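Local coordinates for protein cellulase (Xanthomonas axonopodis pv. citri, PDB 5HOS) that probably hydrolyses internal beta-1,4-glucosidic bonds of cellulose, as an endo-beta-1,4-glucanase of glycosyl hydrolase family 5, at residues A[28-33]-A[299-304]; A[107-112]-A[148-153]; A[164-169]-A[206-211]; A[174-179]-A[217-222]. All blocks are in the same frame, centred on the assembly; numbering follows the deposited sequence.

Interaction 1: residues A[28-33]-A[299-304]. With SO4 (sulfate ion), chain B.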
loop_
_atom_site.group_PDB
_atom_site.type_symbol
_atom_site.label_atom_id
_atom_site.label_comp_id
_atom_site.label_asym_id
_atom_site.label_seq_id
_atom_site.Cartn_x
_atom_site.Cartn_y
_atom_site.Cartn_z
ATOM N N LYS A 28 -9.048 -10.478 -5.713
ATOM C CA LYS A 28 -9.835 -10.532 -4.479
ATOM C C LYS A 28 -10.091 -9.150 -3.874
ATOM O O LYS A 28 -11.152 -8.920 -3.290
ATOM C CB LYS A 28 -9.112 -11.426 -3.462
ATOM C CG LYS A 28 -9.807 -11.569 -2.116
ATOM C CD LYS A 28 -9.184 -12.687 -1.300
ATOM C CE LYS A 28 -9.850 -12.831 0.057
ATOM N NZ LYS A 28 -9.266 -13.966 0.821
ATOM N N TYR A 29 -9.130 -8.238 -3.995
ATOM C CA TYR A 29 -9.189 -6.955 -3.290
ATOM C C TYR A 29 -9.232 -5.780 -4.260
ATOM O O TYR A 29 -8.439 -5.716 -5.197
ATOM C CB TYR A 29 -7.980 -6.815 -2.370
ATOM C CG TYR A 29 -7.815 -7.934 -1.357
ATOM C CD1 TYR A 29 -8.534 -7.935 -0.174
ATOM C CD2 TYR A 29 -6.920 -8.981 -1.579
ATOM C CE1 TYR A 29 -8.389 -8.951 0.755
ATOM C CE2 TYR A 29 -6.759 -10.001 -0.653
ATOM C CZ TYR A 29 -7.501 -9.977 0.511
ATOM O OH TYR A 29 -7.353 -10.957 1.449
ATOM N N ALA A 30 -10.162 -4.854 -4.024
ATOM C CA ALA A 30 -10.267 -3.621 -4.801
ATOM C C ALA A 30 -10.588 -2.501 -3.839
ATOM O O ALA A 30 -11.583 -2.566 -3.114
ATOM C CB ALA A 30 -11.360 -3.731 -5.835
ATOM N N GLY A 31 -9.766 -1.466 -3.826
ATOM C CA GLY A 31 -9.988 -0.420 -2.864
ATOM C C GLY A 31 -9.235 0.860 -3.070
ATOM O O GLY A 31 -8.859 1.212 -4.195
ATOM N N VAL A 32 -9.024 1.547 -1.958
ATOM C CA VAL A 32 -8.572 2.918 -1.974
ATOM C C VAL A 32 -7.672 3.200 -0.773
ATOM O O VAL A 32 -7.877 2.656 0.316
ATOM C CB VAL A 32 -9.788 3.871 -1.995
ATOM C CG1 VAL A 32 -10.589 3.784 -0.698
ATOM C CG2 VAL A 32 -9.359 5.300 -2.291
ATOM N N ASN A 33 -6.673 4.045 -0.989
ATOM C CA ASN A 33 -5.859 4.574 0.095
ATOM C C ASN A 33 -6.610 5.708 0.779
ATOM O O ASN A 33 -7.050 6.641 0.108
ATOM C CB ASN A 33 -4.528 5.114 -0.427
ATOM C CG ASN A 33 -3.534 4.022 -0.721
ATOM O OD1 ASN A 33 -2.717 3.682 0.136
ATOM N ND2 ASN A 33 -3.575 3.483 -1.945
ATOM N N MET A 299 -3.624 -10.108 -7.523
ATOM C CA MET A 299 -4.517 -10.432 -6.410
ATOM C C MET A 299 -5.343 -9.230 -5.921
ATOM O O MET A 299 -6.386 -9.402 -5.308
ATOM C CB MET A 299 -3.698 -11.044 -5.247
ATOM C CG MET A 299 -3.122 -10.085 -4.162
ATOM S SD MET A 299 -3.268 -11.130 -2.686
ATOM C CE MET A 299 -2.875 -9.811 -1.581
ATOM N N GLY A 300 -4.870 -8.014 -6.164
ATOM C CA GLY A 300 -5.579 -6.843 -5.701
ATOM C C GLY A 300 -4.966 -5.530 -6.112
ATOM O O GLY A 300 -3.842 -5.476 -6.624
ATOM N N TRP A 301 -5.734 -4.471 -5.904
ATOM C CA TRP A 301 -5.253 -3.105 -6.123
ATOM C C TRP A 301 -5.918 -2.121 -5.189
ATOM O O TRP A 301 -6.991 -2.391 -4.657
ATOM C CB TRP A 301 -5.437 -2.667 -7.579
ATOM C CG TRP A 301 -6.824 -2.859 -8.210
ATOM C CD1 TRP A 301 -7.170 -3.833 -9.094
ATOM C CD2 TRP A 301 -7.987 -2.023 -8.066
ATOM N NE1 TRP A 301 -8.473 -3.686 -9.490
ATOM C CE2 TRP A 301 -9.001 -2.579 -8.881
ATOM C CE3 TRP A 301 -8.279 -0.871 -7.323
ATOM C CZ2 TRP A 301 -10.290 -2.025 -8.971
ATOM C CZ3 TRP A 301 -9.564 -0.318 -7.419
ATOM C CH2 TRP A 301 -10.545 -0.895 -8.241
ATOM N N SER A 302 -5.257 -0.981 -4.985
ATOM C CA SER A 302 -5.803 0.098 -4.175
ATOM C C SER A 302 -5.327 1.443 -4.717
ATOM O O SER A 302 -4.125 1.702 -4.834
ATOM C CB SER A 302 -5.484 -0.066 -2.668
ATOM O OG SER A 302 -4.107 -0.309 -2.408
ATOM N N TRP A 303 -6.309 2.254 -5.103
ATOM C CA TRP A 303 -6.110 3.575 -5.693
ATOM C C TRP A 303 -5.501 4.558 -4.704
ATOM O O TRP A 303 -5.858 4.554 -3.520
ATOM C CB TRP A 303 -7.480 4.097 -6.146
ATOM C CG TRP A 303 -7.537 5.504 -6.622
ATOM C CD1 TRP A 303 -7.711 6.631 -5.864
ATOM C CD2 TRP A 303 -7.462 5.935 -7.975
ATOM N NE1 TRP A 303 -7.733 7.744 -6.670
ATOM C CE2 TRP A 303 -7.593 7.343 -7.974
ATOM C CE3 TRP A 303 -7.303 5.267 -9.198
ATOM C CZ2 TRP A 303 -7.565 8.095 -9.149
ATOM C CZ3 TRP A 303 -7.274 6.014 -10.367
ATOM C CH2 TRP A 303 -7.405 7.409 -10.334
ATOM N N TRP A 304 -4.595 5.403 -5.193
ATOM C CA TRP A 304 -4.072 6.526 -4.417
ATOM C C TRP A 304 -4.679 7.799 -5.027
ATOM O O TRP A 304 -4.371 8.110 -6.177
ATOM C CB TRP A 304 -2.538 6.599 -4.485
ATOM C CG TRP A 304 -2.016 7.712 -3.631
ATOM C CD1 TRP A 304 -1.898 9.025 -3.978
ATOM C CD2 TRP A 304 -1.597 7.620 -2.266
ATOM N NE1 TRP A 304 -1.421 9.757 -2.917
ATOM C CE2 TRP A 304 -1.234 8.922 -1.850
ATOM C CE3 TRP A 304 -1.504 6.570 -1.350
ATOM C CZ2 TRP A 304 -0.765 9.193 -0.563
ATOM C CZ3 TRP A 304 -1.042 6.839 -0.066
ATOM C CH2 TRP A 304 -0.683 8.143 0.319
HETATM S S SO4 B . -5.443 -14.081 0.137
HETATM O O1 SO4 B . -4.145 -14.631 0.605
HETATM O O2 SO4 B . -6.424 -15.185 0.031
HETATM O O3 SO4 B . -5.930 -13.077 1.097
HETATM O O4 SO4 B . -5.276 -13.485 -1.203
#
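Trp303 O is gripped twice by Asn33: Asn33 N donates to Trp303 O over 2.7 Å, nearly along the C=O axis, and Asn33 ND2 reaches the same oxygen at 3.0 Å from well above the carbonyl plane. This double hold lies at the C-terminal end of the seam where the first and last strands of a (beta/alpha)8 barrel, 29-33 and 299-303, run parallel and close the cylinder of the family 5 fold. Backbone bonds alternate along the seam, Trp301 N to Tyr29 O, Gly31 N to Trp301 O and Trp303 N to Gly31 O. At the N-terminal end Met299 O likewise takes two donors, Lys28 N and Tyr29 N.

Asn33 CG stands anti to its own carbonyl carbon (chi1 -78°), and the Asn33 side chain crosses that of Trp304 at about a right angle, the amide and indole planes 54° apart and CG 3.3 Å from Trp304 CE3. Its OD1 is bound by Arg72, and ND2 has a second acceptor in Ala270 O, so the amide is held at both ends.

On the face carrying Ala30 and Trp301, the Ala30 methyl makes a CH-pi contact over the six-membered ring of Trp301, CB standing 3.9 Å from its centroid; helix 330-341 covers both. At the N-terminal end of the strands, Met299 meets the edge of the Tyr29 ring in a Met-aromatic contact, while Lys28 CG lies over a face of that ring. A sulfate, probably from the crystallisation liquor, is held by Arg266 and Arg223; Tyr29 OH donates to its O3 at 2.6 Å, and Lys28 NZ to its O2 at 3.2 Å.

Interaction 2: residues A[107-112]-A[148-153]; sequences KMYVIV and SDNAVI
The third and fourth strands of the (beta/alpha)8 barrel pair here in parallel, just where the chain enters strand 152-155 through a type I turn from Asp149 to Val152. Three backbone bonds make the ladder: Val110 N to Ala151 O, Ile153 N to Val110 O at 2.8 Å, and Val112 N to Ile153 O. The turn ahead of it is stiffened as an Asx turn, with Asp149 OD1 accepting from Ala151 N at 3.0 Å; the other carboxylate oxygen forms a salt bridge with Lys104.

Side chains sort onto two faces. Ile111 and Ile153 lie inside the barrel, Ile111 CG1 resting 3.9 Å from Ile153 CB. Ile153 CG1 is anti to the carbonyl carbon (chi1 -61°), and the chain runs on until CD1 comes 4.1 Å from Tyr109 CB. On the outer face Val112 CG2 meets Val152 CG1 at 3.9 Å, beneath helix 90-105.

Tyr109 closes the N-terminal end of the seam. The edge of its ring is turned to the turn backbone: Asn150 O lies in the ring plane, 3.3 Å from Tyr109 CD2 and from Tyr109 CE2 alike. The Asn150 amide stands almost perpendicular to the ring, and its OD1 accepts from Arg223. Such an edge contact with a carbonyl oxygen is probably weakly favourable at the N-terminal end of the barrel, whereas the pairing deeper in relies on backbone bonds and aliphatic packing.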
loop_
_atom_site.group_PDB
_atom_site.type_symbol
_atom_site.label_atom_id
_atom_site.label_comp_id
_atom_site.label_asym_id
_atom_site.label_seq_id
_atom_site.Cartn_x
_atom_site.Cartn_y
_atom_site.Cartn_z
ATOM N N LYS A 107 -17.977 -4.061 5.731
ATOM C CA LYS A 107 -17.510 -5.302 5.087
ATOM C C LYS A 107 -16.246 -5.104 4.228
ATOM O O LYS A 107 -16.147 -5.601 3.097
ATOM C CB LYS A 107 -18.645 -5.963 4.296
ATOM C CG LYS A 107 -19.895 -6.233 5.142
ATOM C CD LYS A 107 -20.921 -7.071 4.385
ATOM C CE LYS A 107 -22.333 -6.904 4.934
ATOM N NZ LYS A 107 -22.434 -7.123 6.403
ATOM N N MET A 108 -15.285 -4.371 4.786
ATOM C CA MET A 108 -14.033 -4.091 4.108
ATOM C C MET A 108 -12.837 -4.647 4.878
ATOM O O MET A 108 -12.907 -4.879 6.097
ATOM C CB MET A 108 -13.863 -2.582 3.911
ATOM C CG MET A 108 -14.951 -1.941 3.066
ATOM S SD MET A 108 -14.721 -0.168 2.900
ATOM C CE MET A 108 -13.679 -0.059 1.453
ATOM N N TYR A 109 -11.752 -4.862 4.137
ATOM C CA TYR A 109 -10.434 -5.193 4.679
ATOM C C TYR A 109 -9.626 -3.913 4.874
ATOM O O TYR A 109 -9.892 -2.907 4.216
ATOM C CB TYR A 109 -9.678 -6.096 3.702
ATOM C CG TYR A 109 -10.340 -7.424 3.412
ATOM C CD1 TYR A 109 -11.246 -7.562 2.366
ATOM C CD2 TYR A 109 -10.047 -8.549 4.175
ATOM C CE1 TYR A 109 -11.855 -8.778 2.095
ATOM C CE2 TYR A 109 -10.651 -9.773 3.913
ATOM C CZ TYR A 109 -11.549 -9.879 2.868
ATOM O OH TYR A 109 -12.148 -11.096 2.595
ATOM N N VAL A 110 -8.630 -3.970 5.765
ATOM C CA VAL A 110 -7.711 -2.844 5.989
ATOM C C VAL A 110 -6.286 -3.341 5.829
ATOM O O VAL A 110 -5.883 -4.288 6.508
ATOM C CB VAL A 110 -7.874 -2.201 7.383
ATOM C CG1 VAL A 110 -6.821 -1.132 7.634
ATOM C CG2 VAL A 110 -9.246 -1.584 7.524
ATOM N N ILE A 111 -5.531 -2.688 4.945
ATOM C CA ILE A 111 -4.090 -2.862 4.881
ATOM C C ILE A 111 -3.494 -1.841 5.826
ATOM O O ILE A 111 -3.658 -0.636 5.611
ATOM C CB ILE A 111 -3.529 -2.616 3.462
ATOM C CG1 ILE A 111 -4.164 -3.564 2.443
ATOM C CG2 ILE A 111 -2.001 -2.747 3.440
ATOM C CD1 ILE A 111 -4.050 -3.073 1.007
ATOM N N VAL A 112 -2.815 -2.306 6.864
ATOM C CA VAL A 112 -2.050 -1.416 7.726
ATOM C C VAL A 112 -0.725 -1.175 7.017
ATOM O O VAL A 112 0.088 -2.086 6.904
ATOM C CB VAL A 112 -1.817 -2.006 9.129
ATOM C CG1 VAL A 112 -0.973 -1.054 9.972
ATOM C CG2 VAL A 112 -3.148 -2.291 9.811
ATOM N N SER A 148 -4.010 -12.996 13.187
ATOM C CA SER A 148 -4.888 -13.848 12.402
ATOM C C SER A 148 -6.308 -13.294 12.216
ATOM O O SER A 148 -7.236 -14.037 11.935
ATOM C CB SER A 148 -4.918 -15.266 12.990
ATOM O OG SER A 148 -3.616 -15.789 13.070
ATOM N N ASP A 149 -6.455 -11.982 12.338
ATOM C CA ASP A 149 -7.704 -11.321 12.066
ATOM C C ASP A 149 -7.766 -11.174 10.551
ATOM O O ASP A 149 -7.008 -10.411 9.967
ATOM C CB ASP A 149 -7.730 -9.964 12.767
ATOM C CG ASP A 149 -9.035 -9.211 12.559
ATOM O OD1 ASP A 149 -9.710 -9.428 11.541
ATOM O OD2 ASP A 149 -9.381 -8.377 13.425
ATOM N N ASN A 150 -8.678 -11.902 9.920
ATOM C CA ASN A 150 -8.731 -11.958 8.459
ATOM C C ASN A 150 -9.082 -10.626 7.781
ATOM O O ASN A 150 -8.839 -10.471 6.594
ATOM C CB ASN A 150 -9.676 -13.065 7.995
ATOM C CG ASN A 150 -9.421 -13.484 6.555
ATOM O OD1 ASN A 150 -8.297 -13.860 6.189
ATOM N ND2 ASN A 150 -10.459 -13.412 5.724
ATOM N N ALA A 151 -9.616 -9.661 8.525
ATOM C CA ALA A 151 -9.833 -8.321 7.959
ATOM C C ALA A 151 -8.561 -7.500 7.803
ATOM O O ALA A 151 -8.589 -6.498 7.098
ATOM C CB ALA A 151 -10.820 -7.537 8.797
ATOM N N VAL A 152 -7.473 -7.891 8.475
ATOM C CA VAL A 152 -6.277 -7.058 8.573
ATOM C C VAL A 152 -5.151 -7.642 7.738
ATOM O O VAL A 152 -4.783 -8.811 7.900
ATOM C CB VAL A 152 -5.823 -6.898 10.034
ATOM C CG1 VAL A 152 -4.676 -5.903 10.147
ATOM C CG2 VAL A 152 -6.994 -6.429 10.892
ATOM N N ILE A 153 -4.618 -6.807 6.849
ATOM C CA ILE A 153 -3.522 -7.160 5.958
ATOM C C ILE A 153 -2.298 -6.343 6.379
ATOM O O ILE A 153 -2.405 -5.154 6.705
ATOM C CB ILE A 153 -3.906 -6.879 4.489
ATOM C CG1 ILE A 153 -5.125 -7.719 4.075
ATOM C CG2 ILE A 153 -2.732 -7.134 3.543
ATOM C CD1 ILE A 153 -5.840 -7.195 2.844
#

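Interaction 3: residues A[164-169]-A[206-211]; sequences DPQAWA and AGQSNA
Van der Waals packing carries most of this contact, and Pro165 is at its middle. Its ring lies against the chain that leads into helix 210-213: Pro165 CB is 3.5 Å from Ser209 C and 3.5 Å from Asn210 OD1, while Pro165 CG is 3.6 Å from Gln208 O. The Asn210 side chain crosses the proline at about a right angle. Its OD1 is bound by Ala193 N, which fixes the oxygen beside the ring. Asp164 and Gln208 run side by side in the same direction, with Asp164 OD1 3.8 Å from Gln208 CG and the carboxylate and amide planes nearly perpendicular.

Two helix starts meet here, at the rim of the (beta/alpha)8 barrel: helix 165-181, which follows the fourth strand, and the short helix 210-213 of the long connection between the fifth strand and the sixth. Each has its own N-cap. Asp164 CG sits between its backbone N and carbonyl carbon (chi1 84°), a rotation that brings OD1 back over the start of the helix to accept from Gln166 N at 3.0 Å, from above the carboxylate plane. Ser209 OG caps the second helix by accepting from Val212 N.

No direct hydrogen bond joins the two segments; a water links them. It accepts from Ser209 N at 3.0 Å and lies 2.8 Å from Gln208 OE1 and, more distantly, near Gln166 OE1, so the two glutamine oxygens face a shared water. Gln208 bends at chi2 (-50°), and its NE2 makes a weak bond back to Ala206 O.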
loop_
_atom_site.group_PDB
_atom_site.type_symbol
_atom_site.label_atom_id
_atom_site.label_comp_id
_atom_site.label_asym_id
_atom_site.label_seq_id
_atom_site.Cartn_x
_atom_site.Cartn_y
_atom_site.Cartn_z
ATOM N N ASP A 164 19.495 -0.697 -0.797
ATOM C CA ASP A 164 19.562 -1.411 -2.049
ATOM C C ASP A 164 18.668 -2.652 -1.964
ATOM O O ASP A 164 18.418 -3.168 -0.862
ATOM C CB ASP A 164 20.992 -1.759 -2.438
ATOM C CG ASP A 164 21.474 -3.020 -1.801
ATOM O OD1 ASP A 164 21.238 -4.115 -2.365
ATOM O OD2 ASP A 164 22.093 -2.909 -0.737
ATOM N N PRO A 165 18.179 -3.114 -3.129
ATOM C CA PRO A 165 17.203 -4.200 -3.172
ATOM C C PRO A 165 17.578 -5.472 -2.411
ATOM O O PRO A 165 16.704 -6.075 -1.806
ATOM C CB PRO A 165 17.055 -4.460 -4.676
ATOM C CG PRO A 165 17.259 -3.113 -5.279
ATOM C CD PRO A 165 18.407 -2.567 -4.487
ATOM N N GLN A 166 18.853 -5.871 -2.431
ATOM C CA GLN A 166 19.259 -7.100 -1.729
ATOM C C GLN A 166 19.218 -6.929 -0.197
ATOM O O GLN A 166 18.767 -7.826 0.524
ATOM C CB GLN A 166 20.646 -7.572 -2.198
ATOM C CG GLN A 166 20.887 -9.061 -1.984
ATOM C CD GLN A 166 19.923 -9.965 -2.769
ATOM O OE1 GLN A 166 19.888 -9.954 -4.015
ATOM N NE2 GLN A 166 19.138 -10.751 -2.046
ATOM N N ALA A 167 19.676 -5.777 0.294
ATOM C CA ALA A 167 19.630 -5.478 1.727
ATOM C C ALA A 167 18.191 -5.347 2.194
ATOM O O ALA A 167 17.853 -5.788 3.295
ATOM C CB ALA A 167 20.388 -4.201 2.045
ATOM N N TRP A 168 17.350 -4.731 1.362
ATOM C CA TRP A 168 15.931 -4.627 1.679
ATOM C C TRP A 168 15.280 -6.016 1.757
ATOM O O TRP A 168 14.555 -6.294 2.703
ATOM C CB TRP A 168 15.163 -3.740 0.697
ATOM C CG TRP A 168 13.708 -3.896 0.945
ATOM C CD1 TRP A 168 12.805 -4.501 0.136
ATOM C CD2 TRP A 168 13.010 -3.567 2.153
ATOM N NE1 TRP A 168 11.578 -4.530 0.736
ATOM C CE2 TRP A 168 11.674 -3.972 1.980
ATOM C CE3 TRP A 168 13.384 -2.965 3.365
ATOM C CZ2 TRP A 168 10.701 -3.784 2.967
ATOM C CZ3 TRP A 168 12.419 -2.771 4.340
ATOM C CH2 TRP A 168 11.094 -3.181 4.136
ATOM N N ALA A 169 15.538 -6.871 0.776
ATOM C CA ALA A 169 14.972 -8.230 0.785
ATOM C C ALA A 169 15.327 -8.995 2.056
ATOM O O ALA A 169 14.498 -9.723 2.571
ATOM C CB ALA A 169 15.410 -9.019 -0.437
ATOM N N ALA A 206 23.825 -0.376 -8.031
ATOM C CA ALA A 206 25.094 -1.112 -8.014
ATOM C C ALA A 206 24.888 -2.566 -8.461
ATOM O O ALA A 206 25.345 -3.520 -7.805
ATOM C CB ALA A 206 25.719 -1.051 -6.632
ATOM N N GLY A 207 24.154 -2.717 -9.562
ATOM C CA GLY A 207 23.844 -4.034 -10.130
ATOM C C GLY A 207 22.687 -4.815 -9.522
ATOM O O GLY A 207 22.223 -5.779 -10.137
ATOM N N GLN A 208 22.213 -4.413 -8.342
ATOM C CA GLN A 208 21.176 -5.147 -7.611
ATOM C C GLN A 208 19.783 -4.641 -7.980
ATOM O O GLN A 208 19.562 -3.428 -8.090
ATOM C CB GLN A 208 21.394 -4.999 -6.101
ATOM C CG GLN A 208 22.810 -5.311 -5.643
ATOM C CD GLN A 208 23.323 -6.639 -6.162
ATOM O OE1 GLN A 208 22.716 -7.677 -5.926
ATOM N NE2 GLN A 208 24.439 -6.612 -6.879
ATOM N N SER A 209 18.855 -5.571 -8.163
ATOM C CA SER A 209 17.494 -5.252 -8.597
ATOM C C SER A 209 16.461 -5.984 -7.773
ATOM O O SER A 209 16.757 -7.025 -7.168
ATOM C CB SER A 209 17.294 -5.641 -10.059
ATOM O OG SER A 209 17.375 -7.053 -10.230
ATOM N N ASN A 210 15.235 -5.461 -7.787
ATOM C CA ASN A 210 14.111 -6.194 -7.213
ATOM C C ASN A 210 13.887 -7.536 -7.891
ATOM O O ASN A 210 13.580 -8.512 -7.213
ATOM C CB ASN A 210 12.837 -5.358 -7.232
ATOM C CG ASN A 210 12.906 -4.191 -6.270
ATOM O OD1 ASN A 210 13.577 -4.268 -5.245
ATOM N ND2 ASN A 210 12.225 -3.104 -6.599
ATOM N N ALA A 211 14.086 -7.591 -9.210
ATOM C CA ALA A 211 13.910 -8.838 -9.963
ATOM C C ALA A 211 14.751 -9.997 -9.422
ATOM O O ALA A 211 14.308 -11.154 -9.440
ATOM C CB ALA A 211 14.202 -8.614 -11.442
HETATM O O HOH W 1 19.955 -7.881 -6.522
#

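Interaction 4: residues A[174-179]-A[217-222]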
loop_
_atom_site.group_PDB
_atom_site.type_symbol
_atom_site.label_atom_id
_atom_site.label_comp_id
_atom_site.label_asym_id
_atom_site.label_seq_id
_atom_site.Cartn_x
_atom_site.Cartn_y
_atom_site.Cartn_z
ATOM N N ALA A 174 13.310 -10.987 7.216
ATOM C CA ALA A 174 13.386 -11.074 8.668
ATOM C C ALA A 174 12.047 -10.701 9.311
ATOM O O ALA A 174 11.602 -11.373 10.238
ATOM C CB ALA A 174 14.499 -10.191 9.193
ATOM N N SER A 175 11.397 -9.648 8.808
ATOM C CA SER A 175 10.103 -9.240 9.358
ATOM C C SER A 175 9.000 -10.264 9.036
ATOM O O SER A 175 8.146 -10.528 9.881
ATOM C CB SER A 175 9.716 -7.829 8.891
ATOM O OG SER A 175 9.451 -7.809 7.499
ATOM N N ILE A 176 9.034 -10.854 7.840
ATOM C CA ILE A 176 8.086 -11.930 7.476
ATOM C C ILE A 176 8.235 -13.104 8.445
ATOM O O ILE A 176 7.247 -13.597 9.001
ATOM C CB ILE A 176 8.290 -12.412 6.021
ATOM C CG1 ILE A 176 7.864 -11.325 5.024
ATOM C CG2 ILE A 176 7.540 -13.711 5.730
ATOM C CD1 ILE A 176 8.463 -11.496 3.644
ATOM N N ASP A 177 9.471 -13.536 8.658
ATOM C CA ASP A 177 9.738 -14.649 9.585
ATOM C C ASP A 177 9.255 -14.333 11.009
ATOM O O ASP A 177 8.661 -15.190 11.684
ATOM C CB ASP A 177 11.229 -15.025 9.588
ATOM C CG ASP A 177 11.684 -15.679 8.283
ATOM O OD1 ASP A 177 10.846 -16.025 7.416
ATOM O OD2 ASP A 177 12.907 -15.863 8.122
ATOM N N THR A 178 9.496 -13.099 11.451
ATOM C CA THR A 178 9.057 -12.636 12.766
ATOM C C THR A 178 7.538 -12.682 12.904
ATOM O O THR A 178 7.015 -13.163 13.906
ATOM C CB THR A 178 9.560 -11.204 13.020
ATOM O OG1 THR A 178 10.994 -11.198 12.964
ATOM C CG2 THR A 178 9.097 -10.687 14.368
ATOM N N ILE A 179 6.843 -12.188 11.884
ATOM C CA ILE A 179 5.394 -12.224 11.861
ATOM C C ILE A 179 4.894 -13.660 11.995
ATOM O O ILE A 179 4.015 -13.928 12.814
ATOM C CB ILE A 179 4.821 -11.544 10.601
ATOM C CG1 ILE A 179 5.038 -10.030 10.712
ATOM C CG2 ILE A 179 3.330 -11.829 10.443
ATOM C CD1 ILE A 179 4.893 -9.284 9.406
ATOM N N ILE A 217 12.475 -14.283 -1.933
ATOM C CA ILE A 217 11.573 -14.094 -0.781
ATOM C C ILE A 217 10.734 -15.343 -0.552
ATOM O O ILE A 217 10.171 -15.910 -1.493
ATOM C CB ILE A 217 10.633 -12.876 -0.926
ATOM C CG1 ILE A 217 11.395 -11.586 -0.639
ATOM C CG2 ILE A 217 9.428 -12.943 0.035
ATOM C CD1 ILE A 217 11.846 -11.382 0.801
ATOM N N ARG A 218 10.660 -15.740 0.714
ATOM C CA ARG A 218 9.855 -16.872 1.141
ATOM C C ARG A 218 8.959 -16.446 2.315
ATOM O O ARG A 218 9.212 -15.439 3.001
ATOM C CB ARG A 218 10.759 -18.045 1.526
ATOM C CG ARG A 218 11.599 -18.600 0.376
ATOM C CD ARG A 218 10.778 -19.340 -0.684
ATOM N NE ARG A 218 11.587 -19.733 -1.852
ATOM C CZ ARG A 218 11.782 -19.007 -2.962
ATOM N NH1 ARG A 218 11.232 -17.803 -3.128
ATOM N NH2 ARG A 218 12.544 -19.497 -3.938
ATOM N N ASP A 219 7.886 -17.193 2.502
ATOM C CA ASP A 219 6.957 -16.979 3.600
ATOM C C ASP A 219 6.727 -18.339 4.242
ATOM O O ASP A 219 6.201 -19.225 3.572
ATOM C CB ASP A 219 5.632 -16.420 3.064
ATOM C CG ASP A 219 4.590 -16.190 4.152
ATOM O OD1 ASP A 219 4.801 -16.571 5.329
ATOM O OD2 ASP A 219 3.520 -15.628 3.821
ATOM N N PRO A 220 7.084 -18.504 5.535
ATOM C CA PRO A 220 6.796 -19.786 6.225
ATOM C C PRO A 220 5.347 -20.307 6.160
ATOM O O PRO A 220 5.149 -21.520 6.271
ATOM C CB PRO A 220 7.193 -19.500 7.676
ATOM C CG PRO A 220 8.287 -18.489 7.555
ATOM C CD PRO A 220 7.893 -17.609 6.386
ATOM N N LEU A 221 4.356 -19.424 6.003
ATOM C CA LEU A 221 2.950 -19.836 5.811
ATOM C C LEU A 221 2.432 -19.665 4.373
ATOM O O LEU A 221 1.281 -19.955 4.095
ATOM C CB LEU A 221 2.027 -19.081 6.783
ATOM C CG LEU A 221 2.263 -19.230 8.292
ATOM C CD1 LEU A 221 1.143 -18.560 9.071
ATOM C CD2 LEU A 221 2.374 -20.684 8.729
ATOM N N ASN A 222 3.280 -19.210 3.460
ATOM C CA ASN A 222 2.914 -19.030 2.061
ATOM C C ASN A 222 1.604 -18.252 1.839
ATOM O O ASN A 222 0.730 -18.689 1.111
ATOM C CB ASN A 222 2.876 -20.385 1.350
ATOM C CG ASN A 222 2.993 -20.255 -0.161
ATOM O OD1 ASN A 222 3.440 -19.228 -0.684
ATOM N ND2 ASN A 222 2.595 -21.295 -0.868
#
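Ile217 opens the contact by laying its CG2 4.0 Å from Ile176 CD1, the two branched side chains meeting at an oblique angle. The segment 217-222 is the loop that leads into the sixth strand of the (beta/alpha)8 barrel, and it packs here on the flank of helix 165-181, one of the helices that surround the barrel. Ile217 O is taken by Arg218 NH1 at 2.7 Å and also by Lys265 NZ.

Next, Arg218 contributes its backbone: Arg218 O lies 3.6 Å from Ile176 CG2 and accepts a hydrogen bond from Gln173 NE2, about one helical turn before Ile176. Ile176 CG2, anti to the helix backbone N, lies against this carbonyl and the residues that follow, while its CD1 branch reaches back to Ile217.

At Asp219 the same methyl meets CA at 3.9 Å. The carboxylate is heavily used: OD1 forms a salt bridge with Arg180, farther along the same helix, and accepts from Leu221 N at 3.0 Å in an Asx turn, while OD2 accepts from Arg223 N. These bonds tie the type I turn from Asp219 to Asn222 both to the helix and to the residue just before strand 224-231, and the arginine probably favours an ionised carboxylate.

Pro220, the second residue of that turn, packs against the helix. Its CD also touches Ile176 CG2, and the Asp177 side chain crosses the ring at about a right angle, with Asp177 OD1 3.5 Å from Pro220 CD and 3.6 Å from Pro220 CG.

Overall arrangement
Interactions 1 and 2 are buried seams of one parallel barrel, built on backbone hydrogen bonds; they touch where the Tyr29 ring meets Tyr109 edge-to-face and also reaches Ile153. Interactions 3 and 4 lie farther out and are only partly buried. Neither has a direct hydrogen bond between its segments: interaction 3 adds a bridging water to proline packing, and interaction 4 relies on isoleucine and proline, with polar ties supplied by neighbouring residues. Both use helix 165-181, about 18 Å apart by their centres, and meet where Ala169 O packs against Ile217 CD1. Interaction 1 joins the chain's first and last barrel strands, whereas interaction 2 pairs consecutive ones.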